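Local coordinates for diaminopimelate decarboxylase (Psychromonas ingrahamii, PDB 4XG1), which uses pyridoxal 5'-phosphate to decarboxylate, in all likelihood, meso-diaminopimelate to L-lysine, the last step of bacterial lysine biosynthesis by the diaminopimelate pathway, at residues B[275-278]-B[279-283]; B[35-38]-B[39-43]; B[68-71]-B[72-76]. All blocks are in the same frame, centred on the assembly; numbering follows the deposited sequence.

Contact 1 (B[275-278]-B[279-283]); sequences PGRA and IMANA. With LLP ((2S)-2-amino-6-[[3-hydroxy-2-methyl-5-(phosphonooxymethyl)pyridin-4-yl]methylideneamino]hexanoic acid), chain T.
Met280 N and Ala281 N reach back to Gly276 O (3.0 Å) and Arg277 O (2.8 Å), winding the chain into a short helix whose N-cap is Gly276; the shorter span from Ile279 N to Gly276 O is only a weak bond. One step further on, the chain lets in a water, which donates to Ala278 O and accepts from Asn282 N. On the apolar flank the ring of Pro275 puts CG against CD1 of Ile279 (3.7 Å), the two side chains crossing at a slant. Tyr58 and Met72 lie against Ile279 as well, so a bulky branched residue suits this buried place.

The start of the helix is a phosphate-binding turn of the cofactor site in a TIM-barrel decarboxylase of fold type III. Gly276 N donates to OP3 of LLP (3.1 Å) and Arg277 N to OP1 (2.7 Å), both bonds fairly straight, and the N-terminal end of the helix probably adds a favourable electrostatic field for the phosphate. Glycine fits at the cap because any CB there would run into OP1.

Arg277 serves the same ligand at its far end. Its CG stands anti to the backbone N (chi1 -171°), passing Ala281 CB at 3.8 Å, and a bend at chi3 (-39°) turns the guanidinium toward the carboxylate of the lysine part of LLP. There NH1 (3.0 Å) and NH2 (3.3 Å) both donate to OXT, which lies at the guanidinium edge and in its plane. Ser203 OG bonds NH2 and Tyr245 OH bonds NH1, which should hold the group's rotation, while Arg313 lies close by in this anion-binding pocket.

Contact 2 (B[35-38]-B[39-43]); sequences RATI and ERHWQ. With TME (propane), chain S.
Arg35 and Glu39 stand one turn apart at the start of helix 35-49, an i to i+4 salt bridge on an α-helix that leads into the first strand of the TIM barrel, 54-59. The bridge is side-on, with NE (2.8 Å) and NH2 (3.1 Å) of Arg35 both donating to Glu39 OE2. That oxygen lies at the guanidinium edge, in its plane, yet it is used unevenly: NH2 takes its syn lone pair, whereas NE comes from above the carboxylate plane; the two flat groups are turned 61° apart. Arg35 NH1 forms a second salt bridge, with Asp396, and the side chain also packs on Ile421 of the second subunit. With an alanine here, Glu39 and Asp396 would probably each lose the positive charge that Arg35 brings, and the carboxylate of Glu39 would be freer to turn.

Backbone bonds run beneath, such as Arg40 N to Ala36 O (2.8 Å).

Apolar contact is made by Thr37, whose CG2 is anti to the backbone N (chi1 -54° for OG1) and sits over a face of the His41 ring, 3.9 Å from its centroid, a CH-pi contact. The branched residue thus divides its work, OG1 bonding Ser34 and His3.

A propane molecule lies along Ala36, Glu39 and Arg40, its C3 3.8 Å from Arg40 CB.

Contact 3 (B[68-71]-B[72-76]); sequences VLNL and MARMG
The amide of Asn70 and the guanidinium of Arg74 are turned 33° against each other without stacking: neither face covers the other, and what meets is Asn70 OD1 and the methylene CD of Arg74, 3.6 Å apart. The two residues lie one turn apart on helix 66-74, the helix of a right-handed beta-alpha-beta unit of the TIM barrel between strands 54-59 and 78-81. The amide is set by its other end, ND2 bonding Ala93 O, which suits an asparagine: it can donate there while its oxygen meets the CD methylene of the arginine, the two side chains crossing at a slant. Arg74 is the exposed member, its chain bent at chi3. In the dimer, Asn70 packs on Ile418 and Arg74 on Ile421 of the second subunit.

Along the buried side Val68 and Met72 run side by side and point the same way, with Met72 CE 4.1 Å from Val68 CG1. Chi2 of Met72 (-58°) folds the thioether back along the helix; Tyr58 and Phe79 of the flanking strands and Ile38 and Trp42 of helix 35-49 touch it, a setting that a long flexible chain fits well.

Beneath these side chains Ala73 N bonds Leu69 O (2.9 Å) and Arg74 N bonds Asn70 O (3.0 Å), but Met75 N reaches Leu71 O only weakly. The helix then closes in a Schellman motif at Gly76, whose positive phi (85°) would press a side chain against the preceding carbonyl oxygen. Gly76 N donates to Ala73 O at 3.1 Å.

In the fold
Of the three, contact 1 is the one that binds LLP; contacts 2 and 3 lie on the neighbouring helices 35-49 and 66-74, their centres about 9 and 14 Å from that of contact 1 and about 10 Å from each other. Met72 CE of contact 3 is the meeting point, 3.5 Å from Ile38 CG2 of contact 2 and 3.9 Å from Ile279 CG2 of contact 1. A polar tie joins contacts 1 and 2, where His41 ND1 probably donates to Ile279 O (3.2 Å), although the His41 side chain is about 11 Å from LLP. Trp42 CH2 approaches Met75 O at 3.6 Å, and the Trp42 side chain lies about 6 Å from that of Pro275 beside the phosphate-binding turn.

Contact 1 (B[275-278]-B[279-283])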
loop_
_atom_site.group_PDB
_atom_site.type_symbol
_atom_site.label_atom_id
_atom_site.label_comp_id
_atom_site.label_asym_id
_atom_site.label_seq_id
_atom_site.Cartn_x
_atom_site.Cartn_y
_atom_site.Cartn_z
ATOM N N PRO B 275 10.334 18.507 7.065
ATOM C CA PRO B 275 11.014 17.390 6.453
ATOM C C PRO B 275 10.495 16.003 6.932
ATOM O O PRO B 275 10.184 15.828 8.099
ATOM C CB PRO B 275 12.464 17.593 6.908
ATOM C CG PRO B 275 12.324 18.241 8.233
ATOM C CD PRO B 275 11.179 19.174 8.066
ATOM N N GLY B 276 10.517 15.019 6.039
ATOM C CA GLY B 276 10.224 13.625 6.396
ATOM C C GLY B 276 11.337 12.683 6.005
ATOM O O GLY B 276 12.124 12.226 6.853
ATOM N N ARG B 277 11.439 12.450 4.703
ATOM C CA ARG B 277 12.475 11.585 4.147
ATOM C C ARG B 277 13.891 11.895 4.652
ATOM O O ARG B 277 14.628 10.999 5.017
ATOM C CB ARG B 277 12.440 11.672 2.633
ATOM C CG ARG B 277 13.322 10.677 1.920
ATOM C CD ARG B 277 13.426 10.916 0.415
ATOM N NE ARG B 277 12.203 11.321 -0.230
ATOM C CZ ARG B 277 11.282 10.524 -0.763
ATOM N NH1 ARG B 277 11.362 9.211 -0.743
ATOM N NH2 ARG B 277 10.206 11.088 -1.306
ATOM N N ALA B 278 14.265 13.171 4.659
ATOM C CA ALA B 278 15.631 13.573 4.988
ATOM C C ALA B 278 15.974 13.197 6.417
ATOM O O ALA B 278 17.121 12.865 6.730
ATOM C CB ALA B 278 15.800 15.049 4.795
ATOM N N ILE B 279 14.961 13.164 7.270
ATOM C CA ILE B 279 15.183 12.683 8.629
ATOM C C ILE B 279 15.199 11.170 8.740
ATOM O O ILE B 279 16.055 10.614 9.402
ATOM C CB ILE B 279 14.178 13.287 9.607
ATOM C CG1 ILE B 279 14.455 14.777 9.724
ATOM C CG2 ILE B 279 14.285 12.620 10.975
ATOM C CD1 ILE B 279 13.401 15.518 10.504
ATOM N N MET B 280 14.276 10.482 8.103
ATOM C CA MET B 280 14.074 9.038 8.406
ATOM C C MET B 280 14.621 8.048 7.415
ATOM O O MET B 280 14.884 6.909 7.791
ATOM C CB MET B 280 12.592 8.755 8.577
ATOM C CG MET B 280 11.983 9.386 9.807
ATOM S SD MET B 280 12.663 8.785 11.349
ATOM C CE MET B 280 12.699 7.006 11.125
ATOM N N ALA B 281 14.787 8.438 6.156
ATOM C CA ALA B 281 15.069 7.437 5.117
ATOM C C ALA B 281 16.180 6.489 5.506
ATOM O O ALA B 281 15.996 5.280 5.600
ATOM C CB ALA B 281 15.370 8.090 3.812
ATOM N N ASN B 282 17.339 7.052 5.795
ATOM C CA ASN B 282 18.512 6.228 6.091
ATOM C C ASN B 282 18.689 5.966 7.579
ATOM O O ASN B 282 19.678 5.347 7.976
ATOM C CB ASN B 282 19.747 6.861 5.481
ATOM C CG ASN B 282 19.777 6.699 3.974
ATOM O OD1 ASN B 282 19.602 5.594 3.458
ATOM N ND2 ASN B 282 19.990 7.802 3.253
ATOM N N ALA B 283 17.708 6.369 8.385
ATOM C CA ALA B 283 17.623 5.942 9.790
ATOM C C ALA B 283 16.995 4.554 9.991
ATOM O O ALA B 283 16.873 4.123 11.137
ATOM C CB ALA B 283 16.856 6.947 10.624
HETATM N N1 LLP T . 4.816 18.279 3.678
HETATM C C2 LLP T . 3.826 17.968 2.834
HETATM C "C2'" LLP T . 2.643 18.895 2.715
HETATM C C3 LLP T . 3.932 16.708 2.074
HETATM O O3 LLP T . 2.972 16.364 1.185
HETATM C C4 LLP T . 5.117 15.861 2.247
HETATM C "C4'" LLP T . 5.334 14.585 1.496
HETATM C C5 LLP T . 6.143 16.314 3.208
HETATM C C6 LLP T . 5.915 17.503 3.886
HETATM C "C5'" LLP T . 7.393 15.528 3.496
HETATM O OP4 LLP T . 8.181 15.347 2.387
HETATM P P LLP T . 9.607 14.616 2.425
HETATM O OP1 LLP T . 9.345 13.344 3.219
HETATM O OP2 LLP T . 10.093 14.480 0.963
HETATM O OP3 LLP T . 10.630 15.607 3.013
HETATM N N LLP T . 5.452 7.810 -0.803
HETATM C CA LLP T . 6.518 8.637 -1.502
HETATM C CB LLP T . 6.806 9.924 -0.738
HETATM C CG LLP T . 6.073 11.165 -1.210
HETATM C CD LLP T . 5.431 11.926 -0.071
HETATM C CE LLP T . 4.894 13.280 -0.571
HETATM N NZ LLP T . 4.409 14.252 0.430
HETATM C C LLP T . 7.804 7.847 -1.524
HETATM O O LLP T . 7.906 6.775 -0.950
HETATM O OXT LLP T . 8.806 8.243 -2.096
HETATM O O HOH W 1 17.710 10.104 5.764
#

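Contact 2 (B[35-38]-B[39-43])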
loop_
_atom_site.group_PDB
_atom_site.type_symbol
_atom_site.label_atom_id
_atom_site.label_comp_id
_atom_site.label_asym_id
_atom_site.label_seq_id
_atom_site.Cartn_x
_atom_site.Cartn_y
_atom_site.Cartn_z
ATOM N N ARG B 35 18.162 4.919 16.631
ATOM C CA ARG B 35 17.796 6.118 17.419
ATOM C C ARG B 35 18.755 7.290 17.176
ATOM O O ARG B 35 18.329 8.425 16.989
ATOM C CB ARG B 35 17.845 5.834 18.902
ATOM C CG ARG B 35 17.722 7.126 19.668
ATOM C CD ARG B 35 17.723 6.926 21.159
ATOM N NE ARG B 35 17.275 8.165 21.801
ATOM C CZ ARG B 35 17.138 8.330 23.114
ATOM N NH1 ARG B 35 17.415 7.327 23.953
ATOM N NH2 ARG B 35 16.726 9.498 23.586
ATOM N N ALA B 36 20.054 6.980 17.175
ATOM C CA ALA B 36 21.077 7.988 17.002
ATOM C C ALA B 36 20.943 8.654 15.632
ATOM O O ALA B 36 21.016 9.875 15.530
ATOM C CB ALA B 36 22.462 7.368 17.141
ATOM N N THR B 37 20.750 7.867 14.587
ATOM C CA THR B 37 20.600 8.431 13.265
ATOM C C THR B 37 19.392 9.337 13.179
ATOM O O THR B 37 19.448 10.370 12.556
ATOM C CB THR B 37 20.441 7.350 12.227
ATOM O OG1 THR B 37 21.534 6.424 12.336
ATOM C CG2 THR B 37 20.392 7.955 10.811
ATOM N N ILE B 38 18.287 8.961 13.822
ATOM C CA ILE B 38 17.083 9.797 13.783
ATOM C C ILE B 38 17.357 11.145 14.435
ATOM O O ILE B 38 16.999 12.220 13.915
ATOM C CB ILE B 38 15.896 9.119 14.510
ATOM C CG1 ILE B 38 15.451 7.891 13.724
ATOM C CG2 ILE B 38 14.732 10.065 14.665
ATOM C CD1 ILE B 38 14.606 6.935 14.516
ATOM N N GLU B 39 17.977 11.077 15.609
ATOM C CA GLU B 39 18.269 12.271 16.397
ATOM C C GLU B 39 19.276 13.162 15.665
ATOM O O GLU B 39 19.064 14.339 15.503
ATOM C CB GLU B 39 18.762 11.845 17.780
ATOM C CG GLU B 39 17.594 11.339 18.622
ATOM C CD GLU B 39 17.958 10.882 20.020
ATOM O OE1 GLU B 39 19.147 10.557 20.278
ATOM O OE2 GLU B 39 17.026 10.813 20.847
ATOM N N ARG B 40 20.339 12.571 15.185
ATOM C CA ARG B 40 21.330 13.325 14.458
ATOM C C ARG B 40 20.679 14.059 13.307
ATOM O O ARG B 40 20.938 15.253 13.111
ATOM C CB ARG B 40 22.409 12.421 13.939
ATOM C CG ARG B 40 23.615 13.149 13.435
ATOM C CD ARG B 40 24.644 12.127 13.010
ATOM N NE ARG B 40 24.381 11.643 11.664
ATOM C CZ ARG B 40 24.936 10.560 11.106
ATOM N NH1 ARG B 40 25.780 9.780 11.792
ATOM N NH2 ARG B 40 24.635 10.255 9.838
ATOM N N HIS B 41 19.821 13.361 12.558
ATOM C CA HIS B 41 19.219 13.948 11.358
ATOM C C HIS B 41 18.240 15.062 11.687
ATOM O O HIS B 41 18.187 16.046 10.973
ATOM C CB HIS B 41 18.572 12.891 10.474
ATOM C CG HIS B 41 19.549 12.110 9.652
ATOM N ND1 HIS B 41 19.188 10.980 8.962
ATOM C CD2 HIS B 41 20.878 12.275 9.426
ATOM C CE1 HIS B 41 20.242 10.496 8.320
ATOM N NE2 HIS B 41 21.288 11.255 8.598
ATOM N N TRP B 42 17.513 14.948 12.787
ATOM C CA TRP B 42 16.602 16.015 13.179
ATOM C C TRP B 42 17.409 17.230 13.627
ATOM O O TRP B 42 17.064 18.357 13.324
ATOM C CB TRP B 42 15.688 15.572 14.310
ATOM C CG TRP B 42 14.657 16.600 14.667
ATOM C CD1 TRP B 42 13.395 16.702 14.175
ATOM C CD2 TRP B 42 14.802 17.670 15.609
ATOM N NE1 TRP B 42 12.726 17.763 14.763
ATOM C CE2 TRP B 42 13.585 18.369 15.642
ATOM C CE3 TRP B 42 15.856 18.100 16.434
ATOM C CZ2 TRP B 42 13.392 19.453 16.454
ATOM C CZ3 TRP B 42 15.660 19.178 17.240
ATOM C CH2 TRP B 42 14.444 19.835 17.262
ATOM N N GLN B 43 18.468 16.986 14.399
ATOM C CA GLN B 43 19.338 18.053 14.916
ATOM C C GLN B 43 20.081 18.787 13.809
ATOM O O GLN B 43 20.128 20.007 13.824
ATOM C CB GLN B 43 20.327 17.503 15.949
ATOM C CG GLN B 43 19.807 17.699 17.361
ATOM C CD GLN B 43 20.186 16.576 18.287
ATOM O OE1 GLN B 43 21.004 15.701 17.933
ATOM N NE2 GLN B 43 19.656 16.624 19.508
HETATM C C1 TME S . 22.352 10.571 19.465
HETATM C C2 TME S . 22.453 11.369 18.142
HETATM C C3 TME S . 23.618 10.978 17.221
#

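Contact 3 (B[68-71]-B[72-76])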
loop_
_atom_site.group_PDB
_atom_site.type_symbol
_atom_site.label_atom_id
_atom_site.label_comp_id
_atom_site.label_asym_id
_atom_site.label_seq_id
_atom_site.Cartn_x
_atom_site.Cartn_y
_atom_site.Cartn_z
ATOM N N VAL B 68 9.123 6.554 17.415
ATOM C CA VAL B 68 9.802 7.491 16.552
ATOM C C VAL B 68 9.286 8.885 16.819
ATOM O O VAL B 68 10.039 9.833 16.894
ATOM C CB VAL B 68 9.588 7.121 15.087
ATOM C CG1 VAL B 68 10.058 8.241 14.155
ATOM C CG2 VAL B 68 10.355 5.852 14.785
ATOM N N LEU B 69 7.994 9.017 16.931
ATOM C CA LEU B 69 7.413 10.316 17.122
ATOM C C LEU B 69 7.895 10.835 18.451
ATOM O O LEU B 69 8.124 12.027 18.621
ATOM C CB LEU B 69 5.885 10.238 17.126
ATOM C CG LEU B 69 5.293 9.936 15.759
ATOM C CD1 LEU B 69 3.770 10.025 15.788
ATOM C CD2 LEU B 69 5.871 10.853 14.674
ATOM N N ASN B 70 7.984 9.927 19.406
ATOM C CA ASN B 70 8.333 10.287 20.754
ATOM C C ASN B 70 9.736 10.812 20.814
ATOM O O ASN B 70 9.997 11.773 21.505
ATOM C CB ASN B 70 8.182 9.080 21.672
ATOM C CG ASN B 70 8.585 9.398 23.104
ATOM O OD1 ASN B 70 9.652 9.004 23.526
ATOM N ND2 ASN B 70 7.738 10.143 23.826
ATOM N N LEU B 71 10.640 10.217 20.056
ATOM C CA LEU B 71 11.984 10.756 19.982
ATOM C C LEU B 71 11.954 12.222 19.565
ATOM O O LEU B 71 12.633 13.049 20.173
ATOM C CB LEU B 71 12.837 9.991 18.998
ATOM C CG LEU B 71 13.192 8.563 19.371
ATOM C CD1 LEU B 71 14.146 7.999 18.316
ATOM C CD2 LEU B 71 13.826 8.493 20.750
ATOM N N MET B 72 11.177 12.544 18.542
ATOM C CA MET B 72 11.088 13.912 18.118
ATOM C C MET B 72 10.503 14.765 19.245
ATOM O O MET B 72 10.969 15.888 19.479
ATOM C CB MET B 72 10.166 14.097 16.912
ATOM C CG MET B 72 10.426 13.234 15.718
ATOM S SD MET B 72 12.049 13.346 14.990
ATOM C CE MET B 72 11.846 11.944 13.923
ATOM N N ALA B 73 9.430 14.283 19.860
ATOM C CA ALA B 73 8.707 15.048 20.868
ATOM C C ALA B 73 9.636 15.441 22.047
ATOM O O ALA B 73 9.564 16.554 22.558
ATOM C CB ALA B 73 7.521 14.278 21.373
ATOM N N ARG B 74 10.545 14.547 22.409
ATOM C CA ARG B 74 11.517 14.800 23.457
ATOM C C ARG B 74 12.493 15.899 23.090
ATOM O O ARG B 74 12.893 16.692 23.962
ATOM C CB ARG B 74 12.307 13.538 23.801
ATOM C CG ARG B 74 11.492 12.565 24.615
ATOM C CD ARG B 74 12.177 11.241 24.808
ATOM N NE ARG B 74 13.468 11.439 25.433
ATOM C CZ ARG B 74 13.625 11.655 26.740
ATOM N NH1 ARG B 74 12.569 11.702 27.588
ATOM N NH2 ARG B 74 14.857 11.808 27.202
ATOM N N MET B 75 12.899 15.939 21.827
ATOM C CA MET B 75 13.795 16.978 21.392
ATOM C C MET B 75 13.079 18.294 21.165
ATOM O O MET B 75 13.704 19.250 20.719
ATOM C CB MET B 75 14.528 16.544 20.152
ATOM C CG MET B 75 15.436 15.374 20.396
ATOM S SD MET B 75 16.344 14.909 18.914
ATOM C CE MET B 75 14.993 14.616 17.761
ATOM N N GLY B 76 11.784 18.351 21.436
ATOM C CA GLY B 76 11.012 19.583 21.290
ATOM C C GLY B 76 10.466 19.872 19.900
ATOM O O GLY B 76 9.876 20.960 19.668
#